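Local coordinates for protein RTX-adhesin (Marinomonas primoryensis, PDB 5IRB) that forms part of a 1.5-MDa adhesin that binds its Antarctic bacterium to diatoms and ice, this calcium-binding piece probably serving to retain it at the cell surface, at residues T210-G215 with N300-T305; T216-A221 with S240-G245; G246-G251 with V292-A297. All coordinates share one frame; numbering follows the deposited sequence.

How the interactions relate
All three contacts build the last of the chain's three domains, near the end that faces its predecessor, and all are partly buried. Interactions 1 and 3 adjoin: strands 301-312 and 287-295 are neighbours in one sheet, and both contacts reach the same calcium ion, Ser-211 through its carbonyl and Asp-296 through its carboxylate. Their metal side, with Ser-211 and Asp-213, is exposed, whereas Ala-212, Thr-304 and Val-292 are buried. Interaction 2, farther into the domain, pairs strands of the other sheet by regular backbone bonds, with threonines on its more open face. Its buried Val-217 and Ala-243 pack on Val-292, and Val-217 also meets Thr-304, forming the core between the sheets.

Interaction 1: residues T210-G215 with N300-T305; sequences TSADAG and NTVDTT. With CA (calcium ion), chain D.
Asn-300 lies along the backbone of the linker, its CB 3.7 Å from Ala-212 N and its amide beside Thr-210 and Ser-211. Its ND2 comes within 3.4 Å of Ser-211 N, but both are donors. The amide is instead fixed by bonds at both ends, from ND2 to Asp-209 O and from Ala-127 N to OD1, the latter in the preceding domain. At Thr-301 the link is indirect: a bridging water accepts a hydrogen bond from Ala-212 N and donates one to Thr-301 O. Val-302 sets its two methyls against successive residues of the linker. CG1 meets Ala-212 CB at 3.6 Å, while CG2, anti to the backbone N (the chi1 of CG1 being 65°), lies 3.8 Å from Ala-214 N. Thr-304 supplies the direct hydrogen bond, its OG1 accepting from Gly-215 N at 3.0 Å with a bent N-H...O angle of 147°. With chi1 at -57°, OG1 stands beside the backbone N and CG2 opposite it, 3.3 Å from Gly-215 O; the hydroxyl bonds Gly-215 while the methyl packs against it. At the start of the linker, Ser-211 O binds the calcium ion at 2.4 Å, in a shell completed by Asp-209, Asp-296 and three waters. A chain crossing between beta-sandwiches, pinned to the new domain's last strand and probably stiffened by calcium, makes a calcium-bound joint between successive domains of this RTX adhesin.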
ATOM      1  N   THR A 210     -10.681  16.402 -12.639  1.00 38.52           N
ATOM      2  CA  THR A 210     -11.128  17.547 -11.856  1.00 38.37           C
ATOM      3  C   THR A 210     -12.047  18.505 -12.617  1.00 39.57           C
ATOM      4  O   THR A 210     -12.234  19.637 -12.192  1.00 39.64           O
ATOM      5  CB  THR A 210      -9.945  18.351 -11.329  1.00 38.56           C
ATOM      6  OG1 THR A 210      -9.203  18.864 -12.439  1.00 40.29           O
ATOM      7  CG2 THR A 210      -9.037  17.483 -10.439  1.00 38.20           C
ATOM      8  N   SER A 211     -12.616  18.090 -13.740  1.00 41.39           N
ATOM      9  CA  SER A 211     -13.658  18.928 -14.323  1.00 42.42           C
ATOM     10  C   SER A 211     -14.650  18.146 -15.142  1.00 43.65           C
ATOM     11  O   SER A 211     -14.318  17.132 -15.762  1.00 44.79           O
ATOM     12  CB  SER A 211     -13.067  20.047 -15.193  1.00 43.79           C
ATOM     13  OG  SER A 211     -12.414  19.539 -16.334  1.00 44.71           O
ATOM     14  N   ALA A 212     -15.881  18.641 -15.105  1.00 43.94           N
ATOM     15  CA  ALA A 212     -16.963  18.178 -15.946  1.00 42.52           C
ATOM     16  C   ALA A 212     -17.091  19.138 -17.127  1.00 41.71           C
ATOM     17  O   ALA A 212     -16.601  20.264 -17.060  1.00 41.63           O
ATOM     18  CB  ALA A 212     -18.266  18.092 -15.158  1.00 41.47           C
ATOM     19  N   ASP A 213     -17.709  18.676 -18.212  1.00 40.75           N
ATOM     20  CA  ASP A 213     -17.681  19.384 -19.488  1.00 41.76           C
ATOM     21  C   ASP A 213     -19.050  19.956 -19.877  1.00 39.41           C
ATOM     22  O   ASP A 213     -20.040  19.238 -19.921  1.00 39.14           O
ATOM     23  CB  ASP A 213     -17.182  18.453 -20.592  1.00 43.17           C
ATOM     24  CG  ASP A 213     -15.753  18.008 -20.359  1.00 45.76           C
ATOM     25  OD1 ASP A 213     -14.926  18.869 -19.981  1.00 47.13           O
ATOM     26  OD2 ASP A 213     -15.468  16.802 -20.511  1.00 47.49           O
ATOM     27  N   ALA A 214     -19.087  21.257 -20.128  1.00 38.35           N
ATOM     28  CA  ALA A 214     -20.305  21.922 -20.581  1.00 37.41           C
ATOM     29  C   ALA A 214     -20.680  21.426 -21.976  1.00 36.62           C
ATOM     30  O   ALA A 214     -19.806  21.055 -22.764  1.00 38.34           O
ATOM     31  CB  ALA A 214     -20.124  23.428 -20.582  1.00 37.36           C
ATOM     32  N   GLY A 215     -21.976  21.363 -22.252  1.00 35.93           N
ATOM     33  CA  GLY A 215     -22.467  21.088 -23.592  1.00 35.91           C
ATOM     34  C   GLY A 215     -22.983  22.348 -24.266  1.00 36.00           C
ATOM     35  O   GLY A 215     -22.357  23.411 -24.200  1.00 36.31           O
ATOM     36  N   ASN A 300     -17.824  15.688 -10.454  1.00 37.57           N
ATOM     37  CA  ASN A 300     -17.628  17.099 -10.723  1.00 37.18           C
ATOM     38  C   ASN A 300     -18.919  17.668 -11.278  1.00 36.30           C
ATOM     39  O   ASN A 300     -19.700  16.939 -11.856  1.00 34.65           O
ATOM     40  CB  ASN A 300     -16.504  17.313 -11.727  1.00 37.08           C
ATOM     41  CG  ASN A 300     -15.197  16.739 -11.254  1.00 38.24           C
ATOM     42  OD1 ASN A 300     -14.728  17.071 -10.165  1.00 39.65           O
ATOM     43  ND2 ASN A 300     -14.602  15.877 -12.066  1.00 37.85           N
ATOM     44  N   THR A 301     -19.132  18.966 -11.127  1.00 37.35           N
ATOM     45  CA  THR A 301     -20.337  19.592 -11.684  1.00 37.55           C
ATOM     46  C   THR A 301     -19.966  20.711 -12.630  1.00 37.65           C
ATOM     47  O   THR A 301     -18.864  21.259 -12.553  1.00 38.15           O
ATOM     48  CB  THR A 301     -21.234  20.159 -10.583  1.00 38.77           C
ATOM     49  OG1 THR A 301     -20.480  21.101  -9.808  1.00 39.79           O
ATOM     50  CG2 THR A 301     -21.685  19.018  -9.659  1.00 40.08           C
ATOM     51  N   VAL A 302     -20.900  21.053 -13.514  1.00 36.45           N
ATOM     52  CA  VAL A 302     -20.693  22.092 -14.506  1.00 36.39           C
ATOM     53  C   VAL A 302     -22.052  22.649 -14.972  1.00 34.88           C
ATOM     54  O   VAL A 302     -23.029  21.910 -15.099  1.00 33.55           O
ATOM     55  CB  VAL A 302     -19.879  21.577 -15.720  1.00 36.03           C
ATOM     56  CG1 VAL A 302     -20.650  20.504 -16.491  1.00 34.32           C
ATOM     57  CG2 VAL A 302     -19.445  22.754 -16.639  1.00 36.48           C
ATOM     58  N   ASP A 303     -22.095  23.967 -15.139  1.00 35.72           N
ATOM     59  CA  ASP A 303     -23.249  24.694 -15.695  1.00 35.34           C
ATOM     60  C   ASP A 303     -23.068  25.009 -17.178  1.00 35.27           C
ATOM     61  O   ASP A 303     -22.001  25.486 -17.578  1.00 37.18           O
ATOM     62  CB  ASP A 303     -23.487  25.994 -14.914  1.00 35.94           C
ATOM     63  CG  ASP A 303     -24.227  25.764 -13.595  1.00 37.06           C
ATOM     64  OD1 ASP A 303     -24.690  24.622 -13.369  1.00 35.89           O
ATOM     65  OD2 ASP A 303     -24.322  26.711 -12.772  1.00 37.86           O
ATOM     66  N   THR A 304     -24.106  24.743 -17.981  1.00 34.03           N
ATOM     67  CA  THR A 304     -24.118  25.098 -19.384  1.00 34.23           C
ATOM     68  C   THR A 304     -25.232  26.144 -19.587  1.00 34.98           C
ATOM     69  O   THR A 304     -26.371  25.963 -19.123  1.00 33.51           O
ATOM     70  CB  THR A 304     -24.387  23.880 -20.299  1.00 34.05           C
ATOM     71  OG1 THR A 304     -23.423  22.857 -20.059  1.00 34.76           O
ATOM     72  CG2 THR A 304     -24.333  24.283 -21.771  1.00 34.57           C
ATOM     73  N   THR A 305     -24.899  27.235 -20.268  1.00 35.96           N
ATOM     74  CA  THR A 305     -25.829  28.352 -20.360  1.00 37.01           C
ATOM     75  C   THR A 305     -26.244  28.628 -21.811  1.00 36.66           C
ATOM     76  O   THR A 305     -25.401  28.681 -22.710  1.00 36.13           O
ATOM     77  CB  THR A 305     -25.225  29.612 -19.705  1.00 38.82           C
ATOM     78  OG1 THR A 305     -25.043  29.365 -18.304  1.00 39.80           O
ATOM     79  CG2 THR A 305     -26.132  30.823 -19.873  1.00 39.79           C
TER
HETATM   80 CA    CA D 602     -14.527  14.803 -16.165  1.00 34.81          CA
HETATM   81  O   HOH W   1     -16.325  20.625 -13.137  1.00 44.94           O
HETATM   82  O   HOH W   2     -16.241  15.557 -17.859  1.00 26.52           O
HETATM   83  O   HOH W   3     -13.003  15.145 -17.598  1.00 30.41           O
HETATM   84  O   HOH W   4     -15.234  12.769 -17.098  1.00 43.69           O

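Interaction 2: residues T216-A221 with S240-G245; sequences TVTVNA and SGTATG
An antiparallel beta ladder, its short axes 173° apart in direction, joins strand 216-219, at the edge of a three-stranded sheet in the beta-sandwich, to strand 240-244. Thr-216 with Thr-244 and Thr-218 with Thr-242 are the hydrogen-bonded pairs; Thr-216 N gives a 2.7 Å bond to Thr-244 O, nearly end-on to the carbonyl. In the second pair each N-H approaches from above the partner's carbonyl plane, as with Thr-218 N to Thr-242 O at 3.0 Å. Between them, Val-217 CG2 touches Ala-243 CB at 3.9 Å on the buried face, which packs on Val-292 and Ile-248. Gly-241 sits opposite Val-219, its CA making a CA-H...O contact of 3.1 Å to Thr-218 O, where a CB would crowd that oxygen. The other face is polar. With chi1 near 68° in both residues, the hydroxyls of Thr-218 and Thr-242 turn toward each other; their OG1-OG1 distance is so short that its exact value is doubtful. A water donates to Thr-216 O and also bonds to Thr-242 OG1 and Thr-244 OG1. Past the strand end, Asn-220 grips Ser-240 twice: its N bonds to Ser-240 O at 2.7 Å, and its ND2 reaches Ser-240 OG, also at 2.7 Å, with the hydroxyl oxygen 11° from the amide plane.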
ATOM      1  N   THR A 216     -24.152  22.225 -24.891  1.00 36.67           N
ATOM      2  CA  THR A 216     -24.805  23.334 -25.598  1.00 36.59           C
ATOM      3  C   THR A 216     -26.262  23.402 -25.192  1.00 35.46           C
ATOM      4  O   THR A 216     -26.999  22.418 -25.284  1.00 35.07           O
ATOM      5  CB  THR A 216     -24.719  23.191 -27.123  1.00 37.67           C
ATOM      6  OG1 THR A 216     -23.346  23.113 -27.516  1.00 39.04           O
ATOM      7  CG2 THR A 216     -25.333  24.402 -27.806  1.00 38.87           C
ATOM      8  N   VAL A 217     -26.663  24.576 -24.736  1.00 34.67           N
ATOM      9  CA  VAL A 217     -28.042  24.829 -24.380  1.00 34.77           C
ATOM     10  C   VAL A 217     -28.623  25.906 -25.281  1.00 34.86           C
ATOM     11  O   VAL A 217     -27.979  26.925 -25.517  1.00 35.28           O
ATOM     12  CB  VAL A 217     -28.134  25.255 -22.913  1.00 34.72           C
ATOM     13  CG1 VAL A 217     -29.491  25.837 -22.593  1.00 34.81           C
ATOM     14  CG2 VAL A 217     -27.843  24.056 -22.031  1.00 34.13           C
ATOM     15  N   THR A 218     -29.829  25.675 -25.791  1.00 35.23           N
ATOM     16  CA  THR A 218     -30.524  26.660 -26.623  1.00 34.61           C
ATOM     17  C   THR A 218     -31.917  26.936 -26.060  1.00 34.67           C
ATOM     18  O   THR A 218     -32.471  26.104 -25.341  1.00 32.74           O
ATOM     19  CB  THR A 218     -30.669  26.166 -28.092  1.00 36.39           C
ATOM     20  OG1 THR A 218     -31.552  25.038 -28.152  1.00 35.54           O
ATOM     21  CG2 THR A 218     -29.315  25.765 -28.680  1.00 36.32           C
ATOM     22  N   VAL A 219     -32.490  28.110 -26.391  1.00 35.57           N
ATOM     23  CA  VAL A 219     -33.880  28.404 -26.062  1.00 36.02           C
ATOM     24  C   VAL A 219     -34.640  28.686 -27.367  1.00 37.12           C
ATOM     25  O   VAL A 219     -34.216  29.528 -28.173  1.00 37.15           O
ATOM     26  CB  VAL A 219     -34.002  29.616 -25.109  1.00 37.05           C
ATOM     27  CG1 VAL A 219     -35.458  29.887 -24.739  1.00 38.67           C
ATOM     28  CG2 VAL A 219     -33.108  29.426 -23.844  1.00 35.97           C
ATOM     29  N   ASN A 220     -35.785  28.034 -27.548  1.00 37.25           N
ATOM     30  CA  ASN A 220     -36.593  28.280 -28.727  1.00 38.68           C
ATOM     31  C   ASN A 220     -37.252  29.656 -28.660  1.00 39.59           C
ATOM     32  O   ASN A 220     -37.173  30.341 -27.650  1.00 39.21           O
ATOM     33  CB  ASN A 220     -37.664  27.197 -28.884  1.00 39.59           C
ATOM     34  CG  ASN A 220     -37.072  25.808 -29.012  1.00 38.85           C
ATOM     35  OD1 ASN A 220     -36.027  25.627 -29.640  1.00 38.37           O
ATOM     36  ND2 ASN A 220     -37.721  24.821 -28.388  1.00 38.67           N
ATOM     37  N   ALA A 221     -37.921  30.029 -29.739  1.00 41.15           N
ATOM     38  CA  ALA A 221     -38.706  31.243 -29.809  1.00 42.86           C
ATOM     39  C   ALA A 221     -39.718  31.291 -28.673  1.00 43.71           C
ATOM     40  O   ALA A 221     -40.265  30.256 -28.267  1.00 43.54           O
ATOM     41  CB  ALA A 221     -39.412  31.330 -31.184  1.00 44.55           C
ATOM     42  N   SER A 240     -39.289  26.503 -24.065  1.00 42.01           N
ATOM     43  CA  SER A 240     -38.599  25.264 -24.394  1.00 41.10           C
ATOM     44  C   SER A 240     -37.267  25.535 -25.090  1.00 39.64           C
ATOM     45  O   SER A 240     -37.008  26.662 -25.544  1.00 38.74           O
ATOM     46  CB  SER A 240     -39.482  24.367 -25.274  1.00 42.74           C
ATOM     47  OG  SER A 240     -39.668  24.937 -26.555  1.00 43.51           O
ATOM     48  N   GLY A 241     -36.419  24.501 -25.140  1.00 38.17           N
ATOM     49  CA  GLY A 241     -35.118  24.587 -25.772  1.00 36.64           C
ATOM     50  C   GLY A 241     -34.437  23.227 -25.831  1.00 35.82           C
ATOM     51  O   GLY A 241     -35.097  22.196 -25.697  1.00 36.49           O
ATOM     52  N   THR A 242     -33.136  23.233 -26.115  1.00 34.45           N
ATOM     53  CA  THR A 242     -32.320  22.021 -26.164  1.00 33.70           C
ATOM     54  C   THR A 242     -31.168  22.094 -25.147  1.00 33.36           C
ATOM     55  O   THR A 242     -30.872  23.161 -24.582  1.00 32.44           O
ATOM     56  CB  THR A 242     -31.760  21.765 -27.582  1.00 33.94           C
ATOM     57  OG1 THR A 242     -30.778  22.749 -27.903  1.00 33.23           O
ATOM     58  CG2 THR A 242     -32.876  21.825 -28.636  1.00 35.11           C
ATOM     59  N   ALA A 243     -30.560  20.938 -24.890  1.00 33.24           N
ATOM     60  CA  ALA A 243     -29.471  20.794 -23.917  1.00 32.95           C
ATOM     61  C   ALA A 243     -28.846  19.444 -24.245  1.00 33.24           C
ATOM     62  O   ALA A 243     -29.445  18.425 -23.962  1.00 32.91           O
ATOM     63  CB  ALA A 243     -29.977  20.832 -22.495  1.00 32.93           C
ATOM     64  N   THR A 244     -27.715  19.466 -24.948  1.00 34.14           N
ATOM     65  CA  THR A 244     -26.982  18.275 -25.361  1.00 35.69           C
ATOM     66  C   THR A 244     -25.489  18.548 -25.341  1.00 34.92           C
ATOM     67  O   THR A 244     -25.074  19.693 -25.280  1.00 33.91           O
ATOM     68  CB  THR A 244     -27.354  17.827 -26.793  1.00 37.08           C
ATOM     69  OG1 THR A 244     -26.980  18.869 -27.707  1.00 37.00           O
ATOM     70  CG2 THR A 244     -28.844  17.584 -26.935  1.00 38.45           C
ATOM     71  N   GLY A 245     -24.692  17.490 -25.453  1.00 35.34           N
ATOM     72  CA  GLY A 245     -23.241  17.596 -25.521  1.00 35.71           C
ATOM     73  C   GLY A 245     -22.562  17.565 -24.161  1.00 35.32           C
ATOM     74  O   GLY A 245     -23.216  17.682 -23.118  1.00 34.51           O
TER
HETATM   75  O   HOH W   5     -28.256  21.671 -27.387  1.00 32.61           O
HETATM   76  O   HOH W   6     -37.323  21.825 -27.865  1.00 37.58           O
HETATM   77  O   HOH W   7     -39.339  28.723 -25.873  1.00 28.02           O

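Interaction 3: residues G246-G251 with V292-A297; sequences GDIAEG and VTSSDA. With CA (calcium ion), chain D.
Loop 246-251 passes the end of strand 292-295 without a direct hydrogen bond between them, Ile-248 CA lying 5.4 Å from Ser-294 CA and Asp-247 facing Asp-296. Ser-294 packs against the loop backbone: its CB is 3.5 Å from Asp-247 O, and its OG lies 3.3 Å from Ile-248 CA. That hydroxyl is held by Asp-252 OD2, which also accepts from Ala-249 N, so one carboxylate fixes both strand and loop. Deeper in, Ile-248 CG2 packs on Val-292 CG1 at 4.2 Å. A water joins the backbones, donating to Asp-247 O at 2.6 Å and accepting from Ser-295 N. Toward the interdomain end, Asp-247 crosses Asp-296 at a slant, its OD2 3.6 Å from Asp-296 CB, and the two carboxylate planes are turned 68° from each other. Asp-296 CG lies between its own backbone N and carbonyl carbon (chi1 67°), a torsion that swings OD2 to 2.2 Å from the calcium ion, while OD1 accepts from Asn-300 N. Asp-247 acts one shell out: its OD2 accepts from Asp-213 N and, at 2.5 Å, from a water that itself binds the metal. The two aspartates thus divide the work, one as direct ligand and the other accepting from, and probably orienting, a ligand water, and the calcium charge probably offsets the repulsion between their neighbouring carboxylates.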
ATOM      1  N   GLY A 246     -21.240  17.437 -24.166  1.00 35.95           N
ATOM      2  CA  GLY A 246     -20.490  17.424 -22.917  1.00 36.25           C
ATOM      3  C   GLY A 246     -21.054  16.385 -21.964  1.00 35.50           C
ATOM      4  O   GLY A 246     -21.373  15.270 -22.377  1.00 36.48           O
ATOM      5  N   ASP A 247     -21.200  16.753 -20.696  1.00 35.11           N
ATOM      6  CA  ASP A 247     -21.764  15.858 -19.696  1.00 34.98           C
ATOM      7  C   ASP A 247     -23.253  16.061 -19.451  1.00 34.49           C
ATOM      8  O   ASP A 247     -23.805  15.517 -18.493  1.00 34.13           O
ATOM      9  CB  ASP A 247     -21.006  16.034 -18.381  1.00 35.96           C
ATOM     10  CG  ASP A 247     -19.644  15.416 -18.435  1.00 36.60           C
ATOM     11  OD1 ASP A 247     -19.512  14.311 -19.010  1.00 35.99           O
ATOM     12  OD2 ASP A 247     -18.707  16.082 -17.978  1.00 37.83           O
ATOM     13  N   ILE A 248     -23.910  16.833 -20.311  1.00 35.00           N
ATOM     14  CA  ILE A 248     -25.351  17.029 -20.162  1.00 34.49           C
ATOM     15  C   ILE A 248     -26.062  15.683 -20.318  1.00 34.40           C
ATOM     16  O   ILE A 248     -25.749  14.901 -21.222  1.00 35.23           O
ATOM     17  CB  ILE A 248     -25.919  18.060 -21.186  1.00 33.93           C
ATOM     18  CG1 ILE A 248     -25.338  19.453 -20.924  1.00 34.16           C
ATOM     19  CG2 ILE A 248     -27.438  18.091 -21.129  1.00 33.94           C
ATOM     20  CD1 ILE A 248     -25.770  20.533 -21.940  1.00 34.72           C
ATOM     21  N   ALA A 249     -27.027  15.408 -19.448  1.00 34.41           N
ATOM     22  CA  ALA A 249     -27.688  14.116 -19.484  1.00 35.32           C
ATOM     23  C   ALA A 249     -29.178  14.248 -19.197  1.00 36.19           C
ATOM     24  O   ALA A 249     -29.594  15.186 -18.523  1.00 36.90           O
ATOM     25  CB  ALA A 249     -27.046  13.180 -18.480  1.00 36.28           C
ATOM     26  N   GLU A 250     -29.967  13.313 -19.713  1.00 36.74           N
ATOM     27  CA  GLU A 250     -31.376  13.197 -19.334  1.00 38.62           C
ATOM     28  C   GLU A 250     -31.535  13.295 -17.827  1.00 39.58           C
ATOM     29  O   GLU A 250     -30.814  12.637 -17.094  1.00 39.85           O
ATOM     30  CB  GLU A 250     -31.971  11.875 -19.811  1.00 40.53           C
ATOM     31  CG  GLU A 250     -33.470  11.753 -19.532  1.00 42.82           C
ATOM     32  CD  GLU A 250     -34.031  10.410 -19.936  1.00 45.58           C
ATOM     33  OE1 GLU A 250     -33.262   9.578 -20.463  1.00 44.69           O
ATOM     34  OE2 GLU A 250     -35.251  10.198 -19.750  1.00 49.78           O
ATOM     35  N   GLY A 251     -32.480  14.106 -17.360  1.00 39.78           N
ATOM     36  CA  GLY A 251     -32.672  14.277 -15.929  1.00 40.08           C
ATOM     37  C   GLY A 251     -31.955  15.468 -15.324  1.00 39.58           C
ATOM     38  O   GLY A 251     -32.264  15.867 -14.192  1.00 39.65           O
ATOM     39  N   VAL A 292     -28.268  24.818 -17.463  1.00 32.22           N
ATOM     40  CA  VAL A 292     -28.330  23.377 -17.198  1.00 32.18           C
ATOM     41  C   VAL A 292     -27.169  22.956 -16.288  1.00 32.49           C
ATOM     42  O   VAL A 292     -26.016  23.325 -16.519  1.00 32.43           O
ATOM     43  CB  VAL A 292     -28.330  22.565 -18.491  1.00 31.43           C
ATOM     44  CG1 VAL A 292     -28.201  21.053 -18.207  1.00 31.28           C
ATOM     45  CG2 VAL A 292     -29.625  22.879 -19.286  1.00 31.93           C
ATOM     46  N   THR A 293     -27.505  22.250 -15.210  1.00 33.26           N
ATOM     47  CA  THR A 293     -26.519  21.767 -14.246  1.00 34.73           C
ATOM     48  C   THR A 293     -26.237  20.288 -14.517  1.00 34.94           C
ATOM     49  O   THR A 293     -27.149  19.459 -14.475  1.00 34.00           O
ATOM     50  CB  THR A 293     -26.979  21.958 -12.800  1.00 35.54           C
ATOM     51  OG1 THR A 293     -27.062  23.362 -12.518  1.00 36.85           O
ATOM     52  CG2 THR A 293     -25.961  21.305 -11.818  1.00 36.32           C
ATOM     53  N   SER A 294     -24.983  19.975 -14.846  1.00 35.53           N
ATOM     54  CA  SER A 294     -24.602  18.596 -15.100  1.00 35.43           C
ATOM     55  C   SER A 294     -23.468  18.097 -14.196  1.00 35.95           C
ATOM     56  O   SER A 294     -22.858  18.844 -13.446  1.00 36.07           O
ATOM     57  CB  SER A 294     -24.209  18.428 -16.565  1.00 35.38           C
ATOM     58  OG  SER A 294     -25.243  18.890 -17.448  1.00 35.72           O
ATOM     59  N   SER A 295     -23.203  16.804 -14.285  1.00 35.83           N
ATOM     60  CA  SER A 295     -22.099  16.219 -13.551  1.00 36.59           C
ATOM     61  C   SER A 295     -21.548  15.019 -14.319  1.00 35.17           C
ATOM     62  O   SER A 295     -22.258  14.408 -15.115  1.00 35.45           O
ATOM     63  CB  SER A 295     -22.570  15.860 -12.139  1.00 37.52           C
ATOM     64  OG  SER A 295     -23.537  14.838 -12.231  1.00 37.67           O
ATOM     65  N   ASP A 296     -20.257  14.738 -14.135  1.00 35.69           N
ATOM     66  CA  ASP A 296     -19.648  13.521 -14.672  1.00 35.44           C
ATOM     67  C   ASP A 296     -19.617  12.402 -13.617  1.00 35.56           C
ATOM     68  O   ASP A 296     -20.061  12.599 -12.483  1.00 35.97           O
ATOM     69  CB  ASP A 296     -18.251  13.829 -15.265  1.00 35.81           C
ATOM     70  CG  ASP A 296     -17.198  14.239 -14.207  1.00 36.06           C
ATOM     71  OD1 ASP A 296     -17.479  14.141 -12.993  1.00 36.27           O
ATOM     72  OD2 ASP A 296     -16.078  14.648 -14.613  1.00 34.65           O
ATOM     73  N   ALA A 297     -19.141  11.220 -13.997  1.00 35.91           N
ATOM     74  CA  ALA A 297     -19.153  10.080 -13.081  1.00 36.74           C
ATOM     75  C   ALA A 297     -18.266  10.311 -11.870  1.00 37.16           C
ATOM     76  O   ALA A 297     -18.557   9.797 -10.796  1.00 37.55           O
ATOM     77  CB  ALA A 297     -18.726   8.775 -13.807  1.00 37.37           C
TER
HETATM   78 CA    CA D 602     -14.527  14.803 -16.165  1.00 34.81          CA
HETATM   79  O   HOH W   8     -25.045  15.250 -16.183  1.00 29.35           O
HETATM   80  O   HOH W   2     -16.241  15.557 -17.859  1.00 26.52           O
HETATM   81  O   HOH W   3     -13.003  15.145 -17.598  1.00 30.41           O
HETATM   82  O   HOH W   4     -15.234  12.769 -17.098  1.00 43.69           O